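Local coordinates for periplasmic binding protein (Thermotoga lettingae TMO, PDB 4RY8), which binds 5-methylthioribose and probably serves as the periplasmic solute-binding component of a sugar transporter, at residues 199-213 with 225-239. Sequence-based numbering, arbitrary orientation.
With SR1 (5-S-methyl-5-thio-alpha-D-ribofuranose), chain G.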
ATOM      1  N   ASN C 199     -18.345  14.469   8.997  1.00 25.79           N
ATOM      2  CA  ASN C 199     -17.741  15.472   8.090  1.00 25.58           C
ATOM      3  C   ASN C 199     -16.883  14.866   6.955  1.00 26.50           C
ATOM      4  O   ASN C 199     -16.228  15.580   6.203  1.00 21.28           O
ATOM      5  CB  ASN C 199     -16.902  16.480   8.891  1.00 26.23           C
ATOM      6  CG  ASN C 199     -15.770  15.818   9.678  1.00 27.31           C
ATOM      7  OD1 ASN C 199     -15.641  14.590   9.722  1.00 25.82           O
ATOM      8  ND2 ASN C 199     -14.989  16.623  10.354  1.00 31.68           N
ATOM      9  N   ALA C 200     -16.883  13.545   6.815  1.00 23.17           N
ATOM     10  CA  ALA C 200     -16.204  12.935   5.667  1.00 31.39           C
ATOM     11  C   ALA C 200     -16.965  11.734   5.191  1.00 25.87           C
ATOM     12  O   ALA C 200     -17.649  11.087   5.971  1.00 23.97           O
ATOM     13  CB  ALA C 200     -14.780  12.537   6.021  1.00 25.52           C
ATOM     14  N   VAL C 201     -16.811  11.430   3.905  1.00 22.95           N
ATOM     15  CA  VAL C 201     -17.335  10.200   3.312  1.00 20.12           C
ATOM     16  C   VAL C 201     -16.213   9.408   2.645  1.00 18.09           C
ATOM     17  O   VAL C 201     -15.408   9.931   1.889  1.00 25.26           O
ATOM     18  CB  VAL C 201     -18.425  10.489   2.257  1.00 19.74           C
ATOM     19  CG1 VAL C 201     -18.927   9.184   1.612  1.00 20.16           C
ATOM     20  CG2 VAL C 201     -19.533  11.311   2.869  1.00 20.53           C
ATOM     21  N   LEU C 202     -16.206   8.118   2.917  1.00 19.79           N
ATOM     22  CA  LEU C 202     -15.311   7.189   2.285  1.00 17.57           C
ATOM     23  C   LEU C 202     -16.177   6.119   1.626  1.00 19.83           C
ATOM     24  O   LEU C 202     -16.858   5.314   2.276  1.00 17.79           O
ATOM     25  CB  LEU C 202     -14.358   6.600   3.312  1.00 17.62           C
ATOM     26  CG  LEU C 202     -13.411   5.533   2.815  1.00 20.42           C
ATOM     27  CD1 LEU C 202     -12.397   6.153   1.859  1.00 19.17           C
ATOM     28  CD2 LEU C 202     -12.728   4.857   4.013  1.00 17.33           C
ATOM     29  N   ALA C 203     -16.141   6.103   0.322  1.00 16.95           N
ATOM     30  CA  ALA C 203     -17.031   5.299  -0.514  1.00 16.50           C
ATOM     31  C   ALA C 203     -16.195   4.437  -1.415  1.00 22.89           C
ATOM     32  O   ALA C 203     -15.441   4.926  -2.266  1.00 17.88           O
ATOM     33  CB  ALA C 203     -17.930   6.186  -1.340  1.00 24.01           C
ATOM     34  N   MET C 204     -16.353   3.138  -1.267  1.00 16.30           N
ATOM     35  CA  MET C 204     -15.428   2.167  -1.871  1.00 15.42           C
ATOM     36  C   MET C 204     -15.812   1.697  -3.318  1.00 15.79           C
ATOM     37  O   MET C 204     -15.240   0.770  -3.824  1.00 15.56           O
ATOM     38  CB  MET C 204     -15.258   1.002  -0.873  1.00 18.32           C
ATOM     39  CG  MET C 204     -14.436   1.330   0.412  1.00 17.50           C
ATOM     40  SD  MET C 204     -12.829   2.183   0.046  1.00 14.61           S
ATOM     41  CE  MET C 204     -11.989   1.931   1.602  1.00 28.46           C
ATOM     42  N   TRP C 205     -16.782   2.341  -3.955  1.00 20.58           N
ATOM     43  CA  TRP C 205     -17.085   2.146  -5.407  1.00 23.92           C
ATOM     44  C   TRP C 205     -17.578   3.488  -5.951  1.00 16.79           C
ATOM     45  O   TRP C 205     -18.286   4.161  -5.220  1.00 16.37           O
ATOM     46  CB  TRP C 205     -18.154   1.019  -5.519  1.00 17.75           C
ATOM     47  CG  TRP C 205     -18.755   0.769  -6.873  1.00 19.66           C
ATOM     48  CD1 TRP C 205     -18.192   1.000  -8.100  1.00 18.24           C
ATOM     49  CD2 TRP C 205     -20.012   0.193  -7.121  1.00 19.93           C
ATOM     50  NE1 TRP C 205     -19.042   0.620  -9.094  1.00 18.60           N
ATOM     51  CE2 TRP C 205     -20.177   0.117  -8.519  1.00 24.17           C
ATOM     52  CE3 TRP C 205     -21.039  -0.260  -6.293  1.00 19.60           C
ATOM     53  CZ2 TRP C 205     -21.335  -0.389  -9.103  1.00 22.02           C
ATOM     54  CZ3 TRP C 205     -22.173  -0.750  -6.864  1.00 20.06           C
ATOM     55  CH2 TRP C 205     -22.321  -0.837  -8.239  1.00 21.11           C
ATOM     56  N   ASP C 206     -17.214   3.943  -7.182  1.00 20.16           N
ATOM     57  CA  ASP C 206     -17.677   5.243  -7.610  1.00 17.37           C
ATOM     58  C   ASP C 206     -19.200   5.411  -7.669  1.00 23.66           C
ATOM     59  O   ASP C 206     -19.687   6.525  -7.531  1.00 24.93           O
ATOM     60  CB  ASP C 206     -16.989   5.792  -8.929  1.00 19.66           C
ATOM     61  CG  ASP C 206     -17.238   4.921 -10.169  1.00 22.95           C
ATOM     62  OD1 ASP C 206     -17.854   3.843 -10.088  1.00 19.64           O
ATOM     63  OD2 ASP C 206     -16.813   5.344 -11.294  1.00 23.42           O
ATOM     64  N   GLU C 207     -19.966   4.338  -7.838  1.00 25.45           N
ATOM     65  CA  GLU C 207     -21.437   4.427  -7.796  1.00 22.03           C
ATOM     66  C   GLU C 207     -21.979   4.795  -6.394  1.00 20.26           C
ATOM     67  O   GLU C 207     -22.960   5.555  -6.270  1.00 20.88           O
ATOM     68  CB  GLU C 207     -22.075   3.136  -8.317  1.00 20.05           C
ATOM     69  CG  GLU C 207     -21.839   2.899  -9.797  1.00 23.04           C
ATOM     70  CD  GLU C 207     -22.418   3.991 -10.674  1.00 26.10           C
ATOM     71  OE1 GLU C 207     -23.614   4.348 -10.533  1.00 25.44           O
ATOM     72  OE2 GLU C 207     -21.682   4.496 -11.537  1.00 25.18           O
ATOM     73  N   PHE C 208     -21.316   4.322  -5.360  1.00 25.54           N
ATOM     74  CA  PHE C 208     -21.650   4.718  -3.992  1.00 20.14           C
ATOM     75  C   PHE C 208     -21.297   6.217  -3.837  1.00 20.81           C
ATOM     76  O   PHE C 208     -22.075   7.021  -3.337  1.00 19.70           O
ATOM     77  CB  PHE C 208     -20.804   3.960  -2.972  1.00 21.50           C
ATOM     78  CG  PHE C 208     -21.137   2.485  -2.781  1.00 28.52           C
ATOM     79  CD1 PHE C 208     -22.442   1.975  -2.819  1.00 18.20           C
ATOM     80  CD2 PHE C 208     -20.118   1.637  -2.406  1.00 21.38           C
ATOM     81  CE1 PHE C 208     -22.650   0.626  -2.601  1.00 20.02           C
ATOM     82  CE2 PHE C 208     -20.334   0.296  -2.169  1.00 23.85           C
ATOM     83  CZ  PHE C 208     -21.604  -0.199  -2.254  1.00 21.44           C
ATOM     84  N   ALA C 209     -20.104   6.586  -4.279  1.00 22.19           N
ATOM     85  CA  ALA C 209     -19.634   7.984  -4.166  1.00 25.17           C
ATOM     86  C   ALA C 209     -20.598   8.973  -4.844  1.00 21.00           C
ATOM     87  O   ALA C 209     -20.939   9.993  -4.277  1.00 21.64           O
ATOM     88  CB  ALA C 209     -18.224   8.119  -4.754  1.00 22.97           C
ATOM     89  N   LYS C 210     -21.060   8.643  -6.047  1.00 26.97           N
ATOM     90  CA  LYS C 210     -21.919   9.522  -6.842  1.00 23.19           C
ATOM     91  C   LYS C 210     -23.190   9.805  -6.094  1.00 20.73           C
ATOM     92  O   LYS C 210     -23.619  10.922  -5.981  1.00 21.63           O
ATOM     93  CB  LYS C 210     -22.238   8.878  -8.201  1.00 24.91           C
ATOM     94  CG  LYS C 210     -21.002   8.421  -8.972  1.00 47.40           C
ATOM     95  CD  LYS C 210     -20.698   9.202 -10.214  1.00 33.54           C
ATOM     96  CE  LYS C 210     -21.494   8.691 -11.391  1.00 50.27           C
ATOM     97  NZ  LYS C 210     -21.352   7.245 -11.723  1.00 41.06           N
ATOM     98  N   GLY C 211     -23.787   8.770  -5.519  1.00 21.48           N
ATOM     99  CA  GLY C 211     -24.958   8.980  -4.681  1.00 20.55           C
ATOM    100  C   GLY C 211     -24.718   9.876  -3.516  1.00 20.53           C
ATOM    101  O   GLY C 211     -25.536  10.770  -3.241  1.00 22.59           O
ATOM    102  N   ALA C 212     -23.605   9.656  -2.827  1.00 19.73           N
ATOM    103  CA  ALA C 212     -23.245  10.418  -1.632  1.00 19.69           C
ATOM    104  C   ALA C 212     -23.033  11.895  -1.935  1.00 21.35           C
ATOM    105  O   ALA C 212     -23.547  12.765  -1.223  1.00 22.31           O
ATOM    106  CB  ALA C 212     -22.002   9.839  -0.985  1.00 20.31           C
ATOM    107  N   VAL C 213     -22.324  12.165  -3.028  1.00 21.03           N
ATOM    108  CA  VAL C 213     -22.046  13.544  -3.443  1.00 21.23           C
ATOM    109  C   VAL C 213     -23.292  14.284  -3.840  1.00 22.96           C
ATOM    110  O   VAL C 213     -23.447  15.458  -3.497  1.00 24.40           O
ATOM    111  CB  VAL C 213     -21.032  13.553  -4.618  1.00 22.20           C
ATOM    112  CG1 VAL C 213     -20.829  14.958  -5.186  1.00 25.12           C
ATOM    113  CG2 VAL C 213     -19.697  12.987  -4.149  1.00 27.21           C
ATOM    114  N   PHE C 225     -18.456  18.748   4.098  1.00 24.22           N
ATOM    115  CA  PHE C 225     -18.033  17.398   3.770  1.00 24.30           C
ATOM    116  C   PHE C 225     -16.853  17.341   2.817  1.00 31.58           C
ATOM    117  O   PHE C 225     -16.630  18.247   1.999  1.00 27.66           O
ATOM    118  CB  PHE C 225     -19.199  16.643   3.142  1.00 33.55           C
ATOM    119  CG  PHE C 225     -20.170  16.097   4.141  1.00 29.76           C
ATOM    120  CD1 PHE C 225     -19.919  14.888   4.774  1.00 27.72           C
ATOM    121  CD2 PHE C 225     -21.337  16.778   4.450  1.00 30.11           C
ATOM    122  CE1 PHE C 225     -20.797  14.372   5.709  1.00 29.55           C
ATOM    123  CE2 PHE C 225     -22.222  16.252   5.397  1.00 27.29           C
ATOM    124  CZ  PHE C 225     -21.947  15.069   6.026  1.00 31.40           C
ATOM    125  N   LYS C 226     -16.100  16.253   2.939  1.00 28.20           N
ATOM    126  CA  LYS C 226     -15.087  15.904   1.959  1.00 32.10           C
ATOM    127  C   LYS C 226     -15.279  14.438   1.630  1.00 25.14           C
ATOM    128  O   LYS C 226     -15.474  13.640   2.523  1.00 22.18           O
ATOM    129  CB  LYS C 226     -13.694  16.199   2.516  1.00 34.09           C
ATOM    130  CG  LYS C 226     -13.372  17.684   2.544  1.00 56.36           C
ATOM    131  CD  LYS C 226     -11.873  17.881   2.556  1.00 60.61           C
ATOM    132  CE  LYS C 226     -11.498  19.300   2.933  1.00 56.62           C
ATOM    133  NZ  LYS C 226     -10.016  19.451   2.844  1.00 74.51           N
ATOM    134  N   VAL C 227     -15.308  14.110   0.349  1.00 22.53           N
ATOM    135  CA  VAL C 227     -15.613  12.767  -0.102  1.00 20.89           C
ATOM    136  C   VAL C 227     -14.413  12.136  -0.767  1.00 20.10           C
ATOM    137  O   VAL C 227     -13.776  12.759  -1.582  1.00 21.01           O
ATOM    138  CB  VAL C 227     -16.813  12.739  -1.070  1.00 23.27           C
ATOM    139  CG1 VAL C 227     -17.190  11.278  -1.400  1.00 22.26           C
ATOM    140  CG2 VAL C 227     -17.993  13.490  -0.456  1.00 29.33           C
ATOM    141  N   TYR C 228     -14.116  10.906  -0.356  1.00 20.59           N
ATOM    142  CA  TYR C 228     -13.007  10.089  -0.842  1.00 24.71           C
ATOM    143  C   TYR C 228     -13.642   8.834  -1.433  1.00 24.03           C
ATOM    144  O   TYR C 228     -14.503   8.217  -0.791  1.00 25.05           O
ATOM    145  CB  TYR C 228     -12.042   9.735   0.324  1.00 20.97           C
ATOM    146  CG  TYR C 228     -11.445  11.010   0.935  1.00 20.19           C
ATOM    147  CD1 TYR C 228     -12.196  11.812   1.805  1.00 24.34           C
ATOM    148  CD2 TYR C 228     -10.176  11.458   0.592  1.00 19.31           C
ATOM    149  CE1 TYR C 228     -11.688  12.985   2.335  1.00 23.21           C
ATOM    150  CE2 TYR C 228      -9.678  12.643   1.121  1.00 20.35           C
ATOM    151  CZ  TYR C 228     -10.432  13.396   1.970  1.00 22.76           C
ATOM    152  OH  TYR C 228      -9.962  14.552   2.488  1.00 28.49           O
ATOM    153  N   SER C 229     -13.239   8.463  -2.649  1.00 20.65           N
ATOM    154  CA  SER C 229     -13.788   7.277  -3.299  1.00 22.00           C
ATOM    155  C   SER C 229     -12.726   6.398  -3.967  1.00 21.85           C
ATOM    156  O   SER C 229     -11.526   6.638  -3.896  1.00 25.17           O
ATOM    157  CB  SER C 229     -14.812   7.705  -4.332  1.00 22.62           C
ATOM    158  OG  SER C 229     -14.089   8.367  -5.388  1.00 20.42           O
ATOM    159  N   VAL C 230     -13.216   5.349  -4.584  1.00 16.83           N
ATOM    160  CA  VAL C 230     -12.470   4.554  -5.474  1.00 21.88           C
ATOM    161  C   VAL C 230     -13.111   4.675  -6.860  1.00 20.13           C
ATOM    162  O   VAL C 230     -14.328   4.915  -6.983  1.00 23.58           O
ATOM    163  CB  VAL C 230     -12.510   3.091  -4.963  1.00 16.29           C
ATOM    164  CG1 VAL C 230     -11.772   2.149  -5.849  1.00 16.15           C
ATOM    165  CG2 VAL C 230     -11.906   3.027  -3.597  1.00 16.73           C
ATOM    166  N   ASP C 231     -12.306   4.379  -7.877  1.00 17.01           N
ATOM    167  CA  ASP C 231     -12.696   4.328  -9.284  1.00 17.91           C
ATOM    168  C   ASP C 231     -12.653   5.724  -9.890  1.00 21.34           C
ATOM    169  O   ASP C 231     -12.802   6.719  -9.209  1.00 23.88           O
ATOM    170  CB  ASP C 231     -14.053   3.662  -9.594  1.00 17.15           C
ATOM    171  CG  ASP C 231     -14.164   2.268  -9.007  1.00 20.97           C
ATOM    172  OD1 ASP C 231     -13.195   1.499  -9.145  1.00 19.41           O
ATOM    173  OD2 ASP C 231     -15.221   1.947  -8.391  1.00 21.28           O
ATOM    174  N   VAL C 232     -12.388   5.748 -11.182  1.00 19.94           N
ATOM    175  CA  VAL C 232     -12.419   7.002 -11.934  1.00 22.63           C
ATOM    176  C   VAL C 232     -13.022   6.700 -13.315  1.00 28.78           C
ATOM    177  O   VAL C 232     -12.774   5.627 -13.928  1.00 21.69           O
ATOM    178  CB  VAL C 232     -11.028   7.655 -11.953  1.00 22.84           C
ATOM    179  CG1 VAL C 232     -10.026   6.760 -12.670  1.00 24.08           C
ATOM    180  CG2 VAL C 232     -11.082   9.064 -12.544  1.00 22.16           C
ATOM    181  N   THR C 233     -13.881   7.614 -13.755  1.00 26.22           N
ATOM    182  CA  THR C 233     -14.457   7.596 -15.101  1.00 25.61           C
ATOM    183  C   THR C 233     -14.601   9.060 -15.519  1.00 27.15           C
ATOM    184  O   THR C 233     -14.364   9.962 -14.713  1.00 27.02           O
ATOM    185  CB  THR C 233     -15.852   6.947 -15.158  1.00 26.22           C
ATOM    186  OG1 THR C 233     -16.777   7.758 -14.429  1.00 30.83           O
ATOM    187  CG2 THR C 233     -15.857   5.530 -14.580  1.00 36.48           C
ATOM    188  N   THR C 234     -15.011   9.303 -16.761  1.00 30.34           N
ATOM    189  CA  THR C 234     -15.323  10.667 -17.196  1.00 29.54           C
ATOM    190  C   THR C 234     -16.485  11.251 -16.385  1.00 33.82           C
ATOM    191  O   THR C 234     -16.416  12.400 -15.939  1.00 30.18           O
ATOM    192  CB  THR C 234     -15.595  10.710 -18.696  1.00 34.44           C
ATOM    193  OG1 THR C 234     -14.363  10.419 -19.370  1.00 29.41           O
ATOM    194  CG2 THR C 234     -16.109  12.065 -19.125  1.00 37.75           C
ATOM    195  N   GLU C 235     -17.519  10.452 -16.141  1.00 38.13           N
ATOM    196  CA  GLU C 235     -18.596  10.880 -15.238  1.00 35.48           C
ATOM    197  C   GLU C 235     -18.060  11.336 -13.880  1.00 28.25           C
ATOM    198  O   GLU C 235     -18.432  12.395 -13.381  1.00 29.08           O
ATOM    199  CB  GLU C 235     -19.625   9.760 -15.057  1.00 35.96           C
ATOM    200  CG  GLU C 235     -20.566   9.637 -16.243  1.00 35.29           C
ATOM    201  CD  GLU C 235     -21.428   8.398 -16.191  1.00 48.09           C
ATOM    202  OE1 GLU C 235     -21.445   7.678 -15.145  1.00 38.39           O
ATOM    203  OE2 GLU C 235     -22.098   8.154 -17.209  1.00 56.76           O
ATOM    204  N   ASP C 236     -17.210  10.516 -13.266  1.00 30.63           N
ATOM    205  CA  ASP C 236     -16.562  10.888 -12.021  1.00 23.24           C
ATOM    206  C   ASP C 236     -15.789  12.178 -12.104  1.00 26.38           C
ATOM    207  O   ASP C 236     -15.965  13.086 -11.294  1.00 26.73           O
ATOM    208  CB  ASP C 236     -15.611   9.779 -11.618  1.00 26.81           C
ATOM    209  CG  ASP C 236     -16.350   8.474 -11.258  1.00 28.46           C
ATOM    210  OD1 ASP C 236     -17.585   8.540 -11.098  1.00 23.54           O
ATOM    211  OD2 ASP C 236     -15.697   7.409 -11.171  1.00 24.77           O
ATOM    212  N   ILE C 237     -14.900  12.244 -13.087  1.00 25.16           N
ATOM    213  CA  ILE C 237     -14.166  13.518 -13.383  1.00 26.67           C
ATOM    214  C   ILE C 237     -15.078  14.755 -13.433  1.00 28.41           C
ATOM    215  O   ILE C 237     -14.803  15.784 -12.744  1.00 29.41           O
ATOM    216  CB  ILE C 237     -13.339  13.357 -14.666  1.00 26.46           C
ATOM    217  CG1 ILE C 237     -12.159  12.400 -14.383  1.00 26.67           C
ATOM    218  CG2 ILE C 237     -12.854  14.714 -15.186  1.00 32.00           C
ATOM    219  CD1 ILE C 237     -11.490  11.809 -15.625  1.00 26.66           C
ATOM    220  N   GLN C 238     -16.155  14.664 -14.231  1.00 35.03           N
ATOM    221  CA  GLN C 238     -17.089  15.794 -14.431  1.00 37.55           C
ATOM    222  C   GLN C 238     -17.681  16.190 -13.117  1.00 41.60           C
ATOM    223  O   GLN C 238     -17.825  17.360 -12.808  1.00 31.16           O
ATOM    224  CB  GLN C 238     -18.273  15.403 -15.321  1.00 36.65           C
ATOM    225  CG  GLN C 238     -17.938  15.202 -16.774  1.00 41.75           C
ATOM    226  CD  GLN C 238     -18.983  14.347 -17.491  1.00103.48           C
ATOM    227  OE1 GLN C 238     -19.977  13.881 -16.908  1.00 54.76           O
ATOM    228  NE2 GLN C 238     -18.757  14.135 -18.766  1.00 62.09           N
ATOM    229  N   MET C 239     -18.079  15.194 -12.340  1.00 27.88           N
ATOM    230  CA  MET C 239     -18.623  15.498 -11.064  1.00 30.32           C
ATOM    231  C   MET C 239     -17.584  16.008 -10.032  1.00 40.84           C
ATOM    232  O   MET C 239     -17.962  16.723  -9.098  1.00 40.38           O
ATOM    233  CB  MET C 239     -19.338  14.260 -10.518  1.00 26.71           C
ATOM    234  CG  MET C 239     -20.619  13.849 -11.236  1.00 30.53           C
ATOM    235  SD  MET C 239     -21.437  12.477 -10.355  1.00 25.95           S
ATOM    236  CE  MET C 239     -21.572  13.216  -8.746  1.00 23.02           C
TER
HETATM  237  CS  SR1 G 401     -19.822  -4.111  -6.611  1.00 25.10           C
HETATM  238  S   SR1 G 401     -18.064  -4.372  -6.651  1.00 20.45           S
HETATM  239  C5  SR1 G 401     -17.690  -2.745  -7.350  1.00 25.11           C
HETATM  240  C4  SR1 G 401     -16.188  -2.562  -7.557  1.00 20.17           C
HETATM  241  O4  SR1 G 401     -15.781  -3.595  -8.394  1.00 23.29           O
HETATM  242  C1  SR1 G 401     -14.848  -3.131  -9.391  1.00 43.30           C
HETATM  243  O1  SR1 G 401     -13.642  -3.776  -9.159  1.00 27.28           O
HETATM  244  C2  SR1 G 401     -14.677  -1.626  -9.263  1.00 30.48           C
HETATM  245  O2  SR1 G 401     -13.377  -1.133  -8.841  1.00 20.18           O
HETATM  246  C3  SR1 G 401     -15.761  -1.279  -8.261  1.00 21.80           C
HETATM  247  O3  SR1 G 401     -15.289  -0.322  -7.323  1.00 22.86           O
HETATM  248  O   HOH W   1     -18.760   6.350 -12.949  1.00 40.08           O
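Parallel strands 200-203 and 226-230 pair edge to edge within a beta-alpha-beta unit of one lobe of a periplasmic binding protein, and residues just past their C-terminal ends line the sugar pocket. Val201 N hydrogen-bonds to Lys226 O (2.9 Å), and Val201 O accepts from Tyr228 N (2.8 Å). Val201 and Val227 lie side by side on the face covered by helix 206-213, where Val213 CG2 reaches Val227; farther along, Ala209 CB presses tightly on Ser229 CB (3.5 Å). At the strand ends Asp231 accepts two hydrogen bonds from 5-methylthioribose, O2 giving to OD1 (2.7 Å) and O3 to OD2 (2.5 Å). Asp206 N, in the first turn of its helix, hydrogen-bonds to Asp231 OD2 from the anti side, 18° out of the carboxylate plane (3.1 Å), and probably helps position this group. Trp205, its CG anti to the backbone N (chi1 172°), lays one ring face under sugar C5 and turns its CD1 edge to Asp231 OD2, while Glu207 CB backs the opposite face. Lys210, bent along its chain, passes CD over Met239 SD (3.4 Å) and sends NZ to Glu207 OE2 (2.8 Å), with a weaker salt bridge to Glu235. In the sheet, strand 137-142 lies beside 200-203 and strand 247-252 beside 226-230; helix 118-132 packs on the face of Leu202 and Tyr228, the Tyr228 OH hydrogen-bonds to Asp132, and helix 180-194 touches Val201 and Trp205.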